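Local structure of hydroxyindole o-methyltransferase (Homo sapiens, 4A6D) at residues Y299-N302 / M303-Q306; L106-G110 / R111-R115; S263-L266 / E267-H271. The protein catalyses the transfer of a methyl group from S-adenosyl-L-methionine to N-acetylserotonin, giving melatonin, and works as a homodimer. One frame throughout, in Å; residues are numbered along the deposited sequence.

Interaction 1: Y299-N302 / M303-Q306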
ATOM      1  N   TYR A 299      -4.263  10.165   7.455  1.00 60.81           N
ATOM      2  CA  TYR A 299      -4.375   9.995   8.906  1.00 60.54           C
ATOM      3  C   TYR A 299      -5.806  10.183   9.393  1.00 62.76           C
ATOM      4  O   TYR A 299      -6.219   9.457  10.302  1.00 60.51           O
ATOM      5  CB  TYR A 299      -3.454  10.979   9.645  1.00 62.11           C
ATOM      6  CG  TYR A 299      -1.997  10.566   9.739  1.00 65.19           C
ATOM      7  CD1 TYR A 299      -1.432   9.682   8.807  1.00 66.02           C
ATOM      8  CD2 TYR A 299      -1.171  11.078  10.739  1.00 66.78           C
ATOM      9  CE1 TYR A 299      -0.093   9.299   8.892  1.00 64.64           C
ATOM     10  CE2 TYR A 299       0.177  10.722  10.817  1.00 68.93           C
ATOM     11  CZ  TYR A 299       0.713   9.843   9.883  1.00 73.43           C
ATOM     12  OH  TYR A 299       2.040   9.506   9.954  1.00 72.88           O
ATOM     13  N   SER A 300      -6.575  11.130   8.798  1.00 59.85           N
ATOM     14  CA  SER A 300      -7.976  11.309   9.224  1.00 60.97           C
ATOM     15  C   SER A 300      -8.808  10.098   8.795  1.00 66.87           C
ATOM     16  O   SER A 300      -9.663   9.637   9.548  1.00 67.26           O
ATOM     17  CB  SER A 300      -8.569  12.614   8.696  1.00 63.38           C
ATOM     18  OG  SER A 300      -9.775  12.925   9.377  1.00 62.48           O
ATOM     19  N   LEU A 301      -8.509   9.561   7.599  1.00 63.50           N
ATOM     20  CA  LEU A 301      -9.153   8.374   7.057  1.00 63.28           C
ATOM     21  C   LEU A 301      -8.740   7.139   7.862  1.00 67.33           C
ATOM     22  O   LEU A 301      -9.600   6.310   8.164  1.00 68.64           O
ATOM     23  CB  LEU A 301      -8.880   8.235   5.565  1.00 63.15           C
ATOM     24  CG  LEU A 301      -9.690   7.164   4.806  1.00 68.20           C
ATOM     25  CD1 LEU A 301     -11.205   7.276   5.048  1.00 69.06           C
ATOM     26  CD2 LEU A 301      -9.371   7.209   3.349  1.00 67.13           C
ATOM     27  N   ASN A 302      -7.470   7.084   8.313  1.00 62.54           N
ATOM     28  CA  ASN A 302      -6.998   6.033   9.206  1.00 63.11           C
ATOM     29  C   ASN A 302      -7.750   6.066  10.574  1.00 70.60           C
ATOM     30  O   ASN A 302      -7.880   5.029  11.221  1.00 72.56           O
ATOM     31  CB  ASN A 302      -5.493   6.142   9.444  1.00 61.71           C
ATOM     32  CG  ASN A 302      -4.995   5.013  10.329  1.00 79.40           C
ATOM     33  OD1 ASN A 302      -5.174   3.825  10.032  1.00 66.37           O
ATOM     34  ND2 ASN A 302      -4.511   5.343  11.505  1.00 69.68           N
ATOM     35  N   MET A 303      -8.221   7.251  11.023  1.00 67.63           N
ATOM     36  CA  MET A 303      -8.982   7.378  12.274  1.00 66.82           C
ATOM     37  C   MET A 303     -10.398   6.835  12.057  1.00 71.41           C
ATOM     38  O   MET A 303     -10.974   6.271  12.978  1.00 73.06           O
ATOM     39  CB  MET A 303      -9.008   8.831  12.802  1.00 68.58           C
ATOM     40  CG  MET A 303      -7.652   9.364  13.268  1.00 71.63           C
ATOM     41  SD  MET A 303      -6.924   8.549  14.725  1.00 76.31           S
ATOM     42  CE  MET A 303      -5.802   7.428  13.940  1.00 72.23           C
ATOM     43  N   LEU A 304     -10.960   7.024  10.860  1.00 68.40           N
ATOM     44  CA  LEU A 304     -12.279   6.512  10.514  1.00 70.56           C
ATOM     45  C   LEU A 304     -12.229   4.974  10.495  1.00 78.24           C
ATOM     46  O   LEU A 304     -13.082   4.327  11.098  1.00 79.20           O
ATOM     47  CB  LEU A 304     -12.771   7.060   9.149  1.00 71.00           C
ATOM     48  CG  LEU A 304     -14.057   6.416   8.591  1.00 77.25           C
ATOM     49  CD1 LEU A 304     -15.279   6.752   9.466  1.00 78.45           C
ATOM     50  CD2 LEU A 304     -14.309   6.834   7.179  1.00 77.56           C
ATOM     51  N   VAL A 305     -11.197   4.416   9.852  1.00 76.20           N
ATOM     52  CA  VAL A 305     -10.952   2.973   9.717  1.00 77.01           C
ATOM     53  C   VAL A 305     -10.634   2.313  11.073  1.00 82.91           C
ATOM     54  O   VAL A 305     -11.076   1.196  11.312  1.00 84.57           O
ATOM     55  CB  VAL A 305      -9.833   2.734   8.657  1.00 79.33           C
ATOM     56  CG1 VAL A 305      -9.313   1.303   8.679  1.00 79.92           C
ATOM     57  CG2 VAL A 305     -10.316   3.091   7.263  1.00 78.74           C
ATOM     58  N   GLN A 306      -9.898   3.002  11.953  1.00 79.34           N
ATOM     59  CA  GLN A 306      -9.456   2.430  13.222  1.00 80.44           C
ATOM     60  C   GLN A 306     -10.108   2.939  14.531  1.00 86.40           C
ATOM     61  O   GLN A 306     -10.667   2.131  15.261  1.00 90.59           O
ATOM     62  CB  GLN A 306      -7.921   2.448  13.308  1.00 80.78           C
ATOM     63  CG  GLN A 306      -7.279   1.292  12.544  1.00 87.12           C
ATOM     64  CD  GLN A 306      -5.790   1.245  12.749  1.00 92.80           C
ATOM     65  OE1 GLN A 306      -5.271   0.721  13.742  1.00 88.63           O
ATOM     66  NE2 GLN A 306      -5.069   1.779  11.800  1.00 77.57           N
TER
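Val-305 N bonds to Leu-301 O (3.0 Å) and Gln-306 N to Asn-302 O, i to i+4 links that carry the last turn of helix 294-305, while Met-303 N makes only weak bonds, to Tyr-299 O and Ser-300 O. On one flank of this turn two substrate-binding amides are joined: Gln-306 NE2 gives a hydrogen bond to Asn-302 OD1 at 2.7 Å, short but bent, with an N-H...O angle of 132°. The donor stands somewhat out of the Asn-302 carbonyl plane, and the two amide planes are turned 77° against each other. With CG anti to the backbone N (chi1 -178°), the Asn-302 amide stands out from the helix with OD1 leaning toward Gln-306. Trp-117 NE1 also bonds to Asn-302 OD1, which therefore accepts from two side chains. The other branch of Asn-302, ND2, has Met-303 CE beside it at 3.5 Å; the Met-303 chain bends at both chi2 and chi3 to bring the methyl there, and its side chain also touches His-255, the inferred catalytic proton donor/acceptor. On the hydrophobic flank Leu-301 CD1 meets Leu-304 CD2 at 3.8 Å. Ile-66 of the second subunit packs on Leu-301 and Gly-59 of that subunit on Leu-304, and Val-305 lies on Trp-117 and Leu-120. The two donors at OD1 fix which end of the Asn-302 amide is oxygen and limit its rotation, which probably presets it for the substrate that Asn-302 and Gln-306 bind.

Interaction 2: L106-G110 / R111-R115. With SO4 (sulfate ion), chain F.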
ATOM      1  N   LEU A 106       6.521   0.983  11.896  1.00 70.80           N
ATOM      2  CA  LEU A 106       6.445   0.343  10.587  1.00 69.25           C
ATOM      3  C   LEU A 106       5.905  -1.078  10.698  1.00 74.03           C
ATOM      4  O   LEU A 106       4.923  -1.396  10.033  1.00 71.72           O
ATOM      5  CB  LEU A 106       7.790   0.405   9.875  1.00 69.51           C
ATOM      6  CG  LEU A 106       8.270   1.806   9.507  1.00 72.61           C
ATOM      7  CD1 LEU A 106       9.581   1.737   8.797  1.00 74.34           C
ATOM      8  CD2 LEU A 106       7.262   2.530   8.645  1.00 70.53           C
ATOM      9  N   LYS A 107       6.442  -1.868  11.645  1.00 73.99           N
ATOM     10  CA  LYS A 107       5.966  -3.211  11.961  1.00 75.28           C
ATOM     11  C   LYS A 107       4.495  -3.144  12.414  1.00 78.61           C
ATOM     12  O   LYS A 107       3.708  -3.982  11.995  1.00 78.02           O
ATOM     13  CB  LYS A 107       6.823  -3.825  13.069  1.00 80.33           C
ATOM     14  CG  LYS A 107       8.225  -4.236  12.645  1.00 88.70           C
ATOM     15  CD  LYS A 107       9.053  -4.526  13.882  1.00 98.69           C
ATOM     16  CE  LYS A 107      10.375  -5.153  13.559  1.00109.68           C
ATOM     17  NZ  LYS A 107      11.062  -5.593  14.793  1.00118.86           N
ATOM     18  N   TYR A 108       4.110  -2.127  13.219  1.00 74.59           N
ATOM     19  CA  TYR A 108       2.718  -1.981  13.670  1.00 73.83           C
ATOM     20  C   TYR A 108       1.772  -1.660  12.508  1.00 74.39           C
ATOM     21  O   TYR A 108       0.692  -2.245  12.447  1.00 72.03           O
ATOM     22  CB  TYR A 108       2.585  -0.948  14.806  1.00 75.11           C
ATOM     23  CG  TYR A 108       1.161  -0.728  15.270  1.00 78.19           C
ATOM     24  CD1 TYR A 108       0.589  -1.542  16.247  1.00 82.00           C
ATOM     25  CD2 TYR A 108       0.375   0.285  14.722  1.00 77.77           C
ATOM     26  CE1 TYR A 108      -0.722  -1.338  16.683  1.00 83.15           C
ATOM     27  CE2 TYR A 108      -0.938   0.497  15.148  1.00 78.33           C
ATOM     28  CZ  TYR A 108      -1.482  -0.319  16.126  1.00 88.17           C
ATOM     29  OH  TYR A 108      -2.782  -0.123  16.529  1.00 92.88           O
ATOM     30  N   MET A 109       2.157  -0.699  11.624  1.00 70.58           N
ATOM     31  CA  MET A 109       1.389  -0.317  10.419  1.00 70.05           C
ATOM     32  C   MET A 109       1.175  -1.583   9.533  1.00 73.09           C
ATOM     33  O   MET A 109       0.072  -1.834   9.033  1.00 70.84           O
ATOM     34  CB  MET A 109       2.135   0.751   9.588  1.00 71.73           C
ATOM     35  CG  MET A 109       2.142   2.136  10.192  1.00 75.90           C
ATOM     36  SD  MET A 109       2.673   3.345   8.951  1.00 81.47           S
ATOM     37  CE  MET A 109       3.250   4.542   9.914  1.00 78.57           C
ATOM     38  N   GLY A 110       2.230  -2.382   9.420  1.00 70.79           N
ATOM     39  CA  GLY A 110       2.226  -3.616   8.654  1.00 72.52           C
ATOM     40  C   GLY A 110       1.315  -4.689   9.192  1.00 79.35           C
ATOM     41  O   GLY A 110       0.590  -5.312   8.423  1.00 81.30           O
ATOM     42  N   ARG A 111       1.331  -4.893  10.510  1.00 77.15           N
ATOM     43  CA  ARG A 111       0.555  -5.921  11.213  1.00 78.02           C
ATOM     44  C   ARG A 111      -0.901  -5.544  11.514  1.00 83.41           C
ATOM     45  O   ARG A 111      -1.749  -6.424  11.518  1.00 87.24           O
ATOM     46  CB  ARG A 111       1.286  -6.373  12.507  1.00 77.47           C
ATOM     47  CG  ARG A 111       2.595  -7.136  12.239  1.00 92.58           C
ATOM     48  CD  ARG A 111       3.588  -7.121  13.398  1.00104.11           C
ATOM     49  NE  ARG A 111       4.929  -7.529  12.958  1.00117.87           N
ATOM     50  CZ  ARG A 111       6.033  -7.437  13.696  1.00134.82           C
ATOM     51  NH1 ARG A 111       5.979  -6.945  14.927  1.00124.00           N
ATOM     52  NH2 ARG A 111       7.202  -7.832  13.204  1.00121.99           N
ATOM     53  N   THR A 112      -1.200  -4.274  11.814  1.00 77.66           N
ATOM     54  CA  THR A 112      -2.565  -3.889  12.177  1.00 76.42           C
ATOM     55  C   THR A 112      -3.268  -2.988  11.161  1.00 75.30           C
ATOM     56  O   THR A 112      -4.292  -3.389  10.617  1.00 76.49           O
ATOM     57  CB  THR A 112      -2.607  -3.283  13.593  1.00 87.11           C
ATOM     58  OG1 THR A 112      -1.775  -2.130  13.573  1.00 96.38           O
ATOM     59  CG2 THR A 112      -2.109  -4.230  14.644  1.00 81.61           C
ATOM     60  N   SER A 113      -2.762  -1.774  10.948  1.00 67.64           N
ATOM     61  CA  SER A 113      -3.353  -0.780  10.036  1.00 65.87           C
ATOM     62  C   SER A 113      -3.586  -1.325   8.636  1.00 70.87           C
ATOM     63  O   SER A 113      -4.648  -1.089   8.063  1.00 70.92           O
ATOM     64  CB  SER A 113      -2.478   0.470   9.957  1.00 66.06           C
ATOM     65  OG  SER A 113      -1.986   0.821  11.238  1.00 79.84           O
ATOM     66  N   TYR A 114      -2.585  -2.038   8.081  1.00 68.34           N
ATOM     67  CA  TYR A 114      -2.631  -2.635   6.737  1.00 67.92           C
ATOM     68  C   TYR A 114      -3.826  -3.561   6.614  1.00 74.93           C
ATOM     69  O   TYR A 114      -4.579  -3.457   5.647  1.00 75.37           O
ATOM     70  CB  TYR A 114      -1.307  -3.351   6.412  1.00 68.14           C
ATOM     71  CG  TYR A 114      -1.243  -3.902   5.011  1.00 69.75           C
ATOM     72  CD1 TYR A 114      -1.755  -5.171   4.711  1.00 70.75           C
ATOM     73  CD2 TYR A 114      -0.645  -3.181   3.984  1.00 70.48           C
ATOM     74  CE1 TYR A 114      -1.700  -5.685   3.419  1.00 71.05           C
ATOM     75  CE2 TYR A 114      -0.566  -3.698   2.688  1.00 70.45           C
ATOM     76  CZ  TYR A 114      -1.112  -4.942   2.406  1.00 72.67           C
ATOM     77  OH  TYR A 114      -1.028  -5.465   1.134  1.00 69.29           O
ATOM     78  N   ARG A 115      -4.014  -4.441   7.611  1.00 74.21           N
ATOM     79  CA  ARG A 115      -5.137  -5.383   7.687  1.00 76.09           C
ATOM     80  C   ARG A 115      -6.458  -4.591   7.663  1.00 80.04           C
ATOM     81  O   ARG A 115      -7.233  -4.755   6.726  1.00 79.41           O
ATOM     82  CB  ARG A 115      -5.029  -6.248   8.955  1.00 78.89           C
ATOM     83  CG  ARG A 115      -4.292  -7.562   8.728  1.00 93.17           C
ATOM     84  CD  ARG A 115      -4.848  -8.731   9.545  1.00114.07           C
ATOM     85  NE  ARG A 115      -6.261  -9.057   9.269  1.00127.84           N
ATOM     86  CZ  ARG A 115      -6.707  -9.741   8.214  1.00137.26           C
ATOM     87  NH1 ARG A 115      -5.862 -10.168   7.280  1.00115.29           N
ATOM     88  NH2 ARG A 115      -8.006  -9.985   8.075  1.00121.88           N
TER
HETATM   89  S   SO4 F1352       8.734  -6.938  17.531  1.00174.94           S
HETATM   90  O1  SO4 F1352       9.014  -7.600  16.243  1.00179.47           O
HETATM   91  O2  SO4 F1352       7.396  -7.320  17.989  1.00179.14           O
HETATM   92  O3  SO4 F1352       9.731  -7.361  18.513  1.00183.61           O
HETATM   93  O4  SO4 F1352       8.802  -5.468  17.381  1.00177.82           O
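Thr-112 OG1 sits over the centre of one face of the Tyr-108 ring, 3.0 Å above its plane, and the Arg-111 guanidinium has Lys-107 CB over one face and a sulfate near its plane at the edge. Thr-112 CB adds a CH-pi contact to the same tyrosine ring, 4.2 Å from the centroid. The hydroxyl is held there by donating to Tyr-108 O at 2.7 Å, with chi1 of 61° placing OG1 between the backbone N and the carbonyl carbon. Thr-112 N reaches this oxygen from the opposite face of its plane. At the wider pi-type turn Tyr-114 N bonds to Met-109 O (2.8 Å), one residue beyond the usual helical step. Lys-107 and Arg-111 lie side by side: NZ of the lysine bonds to sulfate O1 at 3.2 Å, whereas NH1 of the arginine makes only weak bonds to O1 and O2. Arg-111 NH2 forms a salt bridge with Glu-30, and Tyr-114 stacks on Tyr-114 of the second subunit. The sulfate, probably from the crystallisation liquor, and Glu-30 would together offset the two neighbouring positive charges on this face of helix 103-117.

Interaction 3: S263-L266 / E267-H271. With ZN (zinc ion), chain B.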
ATOM      1  N   SER A 263     -15.207  16.824  24.068  1.00 62.81           N
ATOM      2  CA  SER A 263     -15.804  17.890  24.895  1.00 63.47           C
ATOM      3  C   SER A 263     -15.854  17.506  26.348  1.00 67.96           C
ATOM      4  O   SER A 263     -15.487  18.325  27.180  1.00 66.91           O
ATOM      5  CB  SER A 263     -17.184  18.296  24.388  1.00 68.95           C
ATOM      6  OG  SER A 263     -17.053  18.995  23.156  1.00 82.39           O
ATOM      7  N   HIS A 264     -16.232  16.249  26.654  0.60 65.68           N
ATOM      8  CA  HIS A 264     -16.296  15.740  28.024  0.60 66.48           C
ATOM      9  C   HIS A 264     -14.926  15.812  28.722  0.60 68.73           C
ATOM     10  O   HIS A 264     -14.829  16.367  29.819  0.60 68.69           O
ATOM     11  CB  HIS A 264     -16.896  14.321  28.050  0.60 68.59           C
ATOM     12  CG  HIS A 264     -16.929  13.676  29.404  0.60 72.72           C
ATOM     13  ND1 HIS A 264     -16.401  12.413  29.612  0.60 74.90           N
ATOM     14  CD2 HIS A 264     -17.435  14.132  30.574  0.60 74.89           C
ATOM     15  CE1 HIS A 264     -16.589  12.150  30.893  0.60 74.54           C
ATOM     16  NE2 HIS A 264     -17.207  13.153  31.511  0.60 74.91           N
ATOM     17  N   LEU A 265     -13.876  15.290  28.063  1.00 63.66           N
ATOM     18  CA  LEU A 265     -12.511  15.287  28.597  1.00 61.99           C
ATOM     19  C   LEU A 265     -11.991  16.735  28.759  1.00 63.63           C
ATOM     20  O   LEU A 265     -11.419  17.057  29.804  1.00 61.94           O
ATOM     21  CB  LEU A 265     -11.554  14.446  27.705  1.00 61.60           C
ATOM     22  CG  LEU A 265     -10.066  14.511  28.108  1.00 65.69           C
ATOM     23  CD1 LEU A 265      -9.829  13.947  29.547  1.00 66.01           C
ATOM     24  CD2 LEU A 265      -9.203  13.834  27.102  1.00 65.48           C
ATOM     25  N   LEU A 266     -12.216  17.603  27.733  1.00 58.93           N
ATOM     26  CA  LEU A 266     -11.791  18.975  27.801  1.00 59.07           C
ATOM     27  C   LEU A 266     -12.413  19.720  28.973  1.00 63.84           C
ATOM     28  O   LEU A 266     -11.708  20.479  29.638  1.00 60.96           O
ATOM     29  CB  LEU A 266     -11.991  19.715  26.480  1.00 60.08           C
ATOM     30  CG  LEU A 266     -11.102  19.261  25.291  1.00 64.43           C
ATOM     31  CD1 LEU A 266     -11.450  20.022  24.069  1.00 64.96           C
ATOM     32  CD2 LEU A 266      -9.633  19.424  25.598  1.00 63.48           C
ATOM     33  N   GLU A 267     -13.706  19.437  29.264  1.00 62.32           N
ATOM     34  CA  GLU A 267     -14.484  20.017  30.357  1.00 62.89           C
ATOM     35  C   GLU A 267     -13.889  19.641  31.725  1.00 68.15           C
ATOM     36  O   GLU A 267     -13.692  20.511  32.574  1.00 68.80           O
ATOM     37  CB  GLU A 267     -15.965  19.598  30.255  1.00 65.16           C
ATOM     38  CG  GLU A 267     -16.787  20.379  29.234  1.00 77.21           C
ATOM     39  CD  GLU A 267     -17.249  21.787  29.593  1.00109.65           C
ATOM     40  OE1 GLU A 267     -16.819  22.331  30.639  1.00109.10           O
ATOM     41  OE2 GLU A 267     -18.058  22.349  28.819  1.00102.81           O
ATOM     42  N   ARG A 268     -13.530  18.362  31.900  1.00 64.65           N
ATOM     43  CA  ARG A 268     -12.919  17.824  33.127  1.00 63.39           C
ATOM     44  C   ARG A 268     -11.573  18.496  33.399  1.00 63.50           C
ATOM     45  O   ARG A 268     -11.323  18.895  34.531  1.00 59.92           O
ATOM     46  CB  ARG A 268     -12.778  16.299  33.017  1.00 63.20           C
ATOM     47  CG  ARG A 268     -14.147  15.614  32.962  1.00 75.61           C
ATOM     48  CD  ARG A 268     -14.163  14.122  33.280  1.00 82.69           C
ATOM     49  NE  ARG A 268     -12.863  13.629  33.712  1.00 76.65           N
ATOM     50  CZ  ARG A 268     -12.533  13.369  34.965  1.00 81.08           C
ATOM     51  NH1 ARG A 268     -13.444  13.451  35.930  1.00 73.75           N
ATOM     52  NH2 ARG A 268     -11.305  12.982  35.261  1.00 72.74           N
ATOM     53  N   ILE A 269     -10.738  18.662  32.333  1.00 59.83           N
ATOM     54  CA  ILE A 269      -9.424  19.322  32.381  1.00 59.15           C
ATOM     55  C   ILE A 269      -9.620  20.777  32.738  1.00 63.33           C
ATOM     56  O   ILE A 269      -8.933  21.270  33.625  1.00 64.96           O
ATOM     57  CB  ILE A 269      -8.665  19.185  31.035  1.00 60.93           C
ATOM     58  CG1 ILE A 269      -8.402  17.692  30.686  1.00 59.64           C
ATOM     59  CG2 ILE A 269      -7.375  20.044  31.032  1.00 60.13           C
ATOM     60  CD1 ILE A 269      -7.772  17.517  29.245  1.00 56.96           C
ATOM     61  N   TYR A 270     -10.550  21.466  32.062  1.00 59.57           N
ATOM     62  CA  TYR A 270     -10.825  22.869  32.354  1.00 60.13           C
ATOM     63  C   TYR A 270     -11.136  23.104  33.857  1.00 65.33           C
ATOM     64  O   TYR A 270     -10.489  23.939  34.484  1.00 65.88           O
ATOM     65  CB  TYR A 270     -11.947  23.418  31.466  1.00 60.82           C
ATOM     66  CG  TYR A 270     -12.200  24.890  31.733  1.00 62.12           C
ATOM     67  CD1 TYR A 270     -11.426  25.868  31.127  1.00 63.22           C
ATOM     68  CD2 TYR A 270     -13.219  25.298  32.593  1.00 63.52           C
ATOM     69  CE1 TYR A 270     -11.621  27.213  31.407  1.00 67.47           C
ATOM     70  CE2 TYR A 270     -13.436  26.648  32.870  1.00 64.95           C
ATOM     71  CZ  TYR A 270     -12.632  27.601  32.279  1.00 73.42           C
ATOM     72  OH  TYR A 270     -12.898  28.928  32.478  1.00 71.51           O
ATOM     73  N   HIS A 271     -12.109  22.356  34.406  1.00 61.25           N
ATOM     74  CA  HIS A 271     -12.528  22.433  35.794  1.00 62.31           C
ATOM     75  C   HIS A 271     -11.465  21.986  36.784  1.00 65.23           C
ATOM     76  O   HIS A 271     -11.526  22.388  37.930  1.00 65.25           O
ATOM     77  CB  HIS A 271     -13.887  21.756  36.007  1.00 64.31           C
ATOM     78  CG  HIS A 271     -14.992  22.486  35.307  1.00 68.94           C
ATOM     79  ND1 HIS A 271     -15.426  23.743  35.742  1.00 71.21           N
ATOM     80  CD2 HIS A 271     -15.668  22.161  34.182  1.00 71.45           C
ATOM     81  CE1 HIS A 271     -16.379  24.107  34.898  1.00 71.23           C
ATOM     82  NE2 HIS A 271     -16.562  23.192  33.941  1.00 72.05           N
TER
HETATM   83 ZN    ZN B1348     -17.700  23.561  32.182  1.00 97.85          ZN
HETATM   84  O   HOH W   1     -19.022  24.772  33.469  1.00 97.85           O
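Helix 259-272, the crossover helix of the beta-alpha-beta unit between strands 247-251 and 278-283, has Ser-263 and Glu-267 meeting on one face, where Glu-267 CG lies 3.2 Å from Ser-263 O. Glu-267 N bonds to that oxygen, and the same i to i+4 step links Arg-268 N to His-264 O, Ile-269 N to Leu-265 O and Tyr-270 N to Leu-266 O. The next step carries a metal: Glu-267 OE1 (2.2 Å) and His-271 NE2 (2.1 Å) bind one zinc ion, with a water as third ligand. The glutamate chain bends at chi2 (-77°), which turns its carboxylate forward along the helix, toward His-271 and the ion, while OE2 stays 3.6 Å from the zinc. Tyr-270 CD2 lies over one face of the His-271 ring, 4.0 Å above its plane. On the next flank, in one of its two modelled positions, the His-264 ring lies alongside Arg-268, with His-264 NE2 3.7 Å from Arg-268 CD. The arginine turns at chi3 and sends NE to Phe-237 O and NH2 to Asp-240 O, fastening the helix to the loop that contains SAM-binding Phe-237. Replacing this arginine by an alanine is likely to leave Phe-237 O and Asp-240 O without these donors and to loosen the hold of the helix on that loop. On the buried side Leu-265 CG packs on Ile-269 CD1 at 3.9 Å; both touch Leu-250, and Leu-266 lies against Leu-320 of helix 314-324. Leu-265, Leu-266 and Ile-269 facing strand 247-251, with the zinc ligands on another side, is the pattern of a crossover helix in a Rossmann-like class I methyltransferase, and the zinc pair is the familiar i, i+4 helical metal site.

From the N terminus the three contacts follow in series, interaction 2, then 3, then 1; each is local to one helix or its end, closing no long loop, and none nests in or crosses another. Interaction 2, on helix 103-117, packs against helix 7-31 and the second subunit. Interaction 3 sits on a crossover helix of the Rossmann-like sheet, about 32 Å from interaction 2 and 24 Å from interaction 1, centre to centre, touching neither. Interaction 1 returns to interaction 2: Gln-306 NE2 lies 3.3 Å from Ser-113 OG. This weak hydrogen bond, with the Asn-302 to Trp-117 bond and the packing of Val-305, joins the substrate-binding turn to helix 103-117; both contacts touch the second subunit.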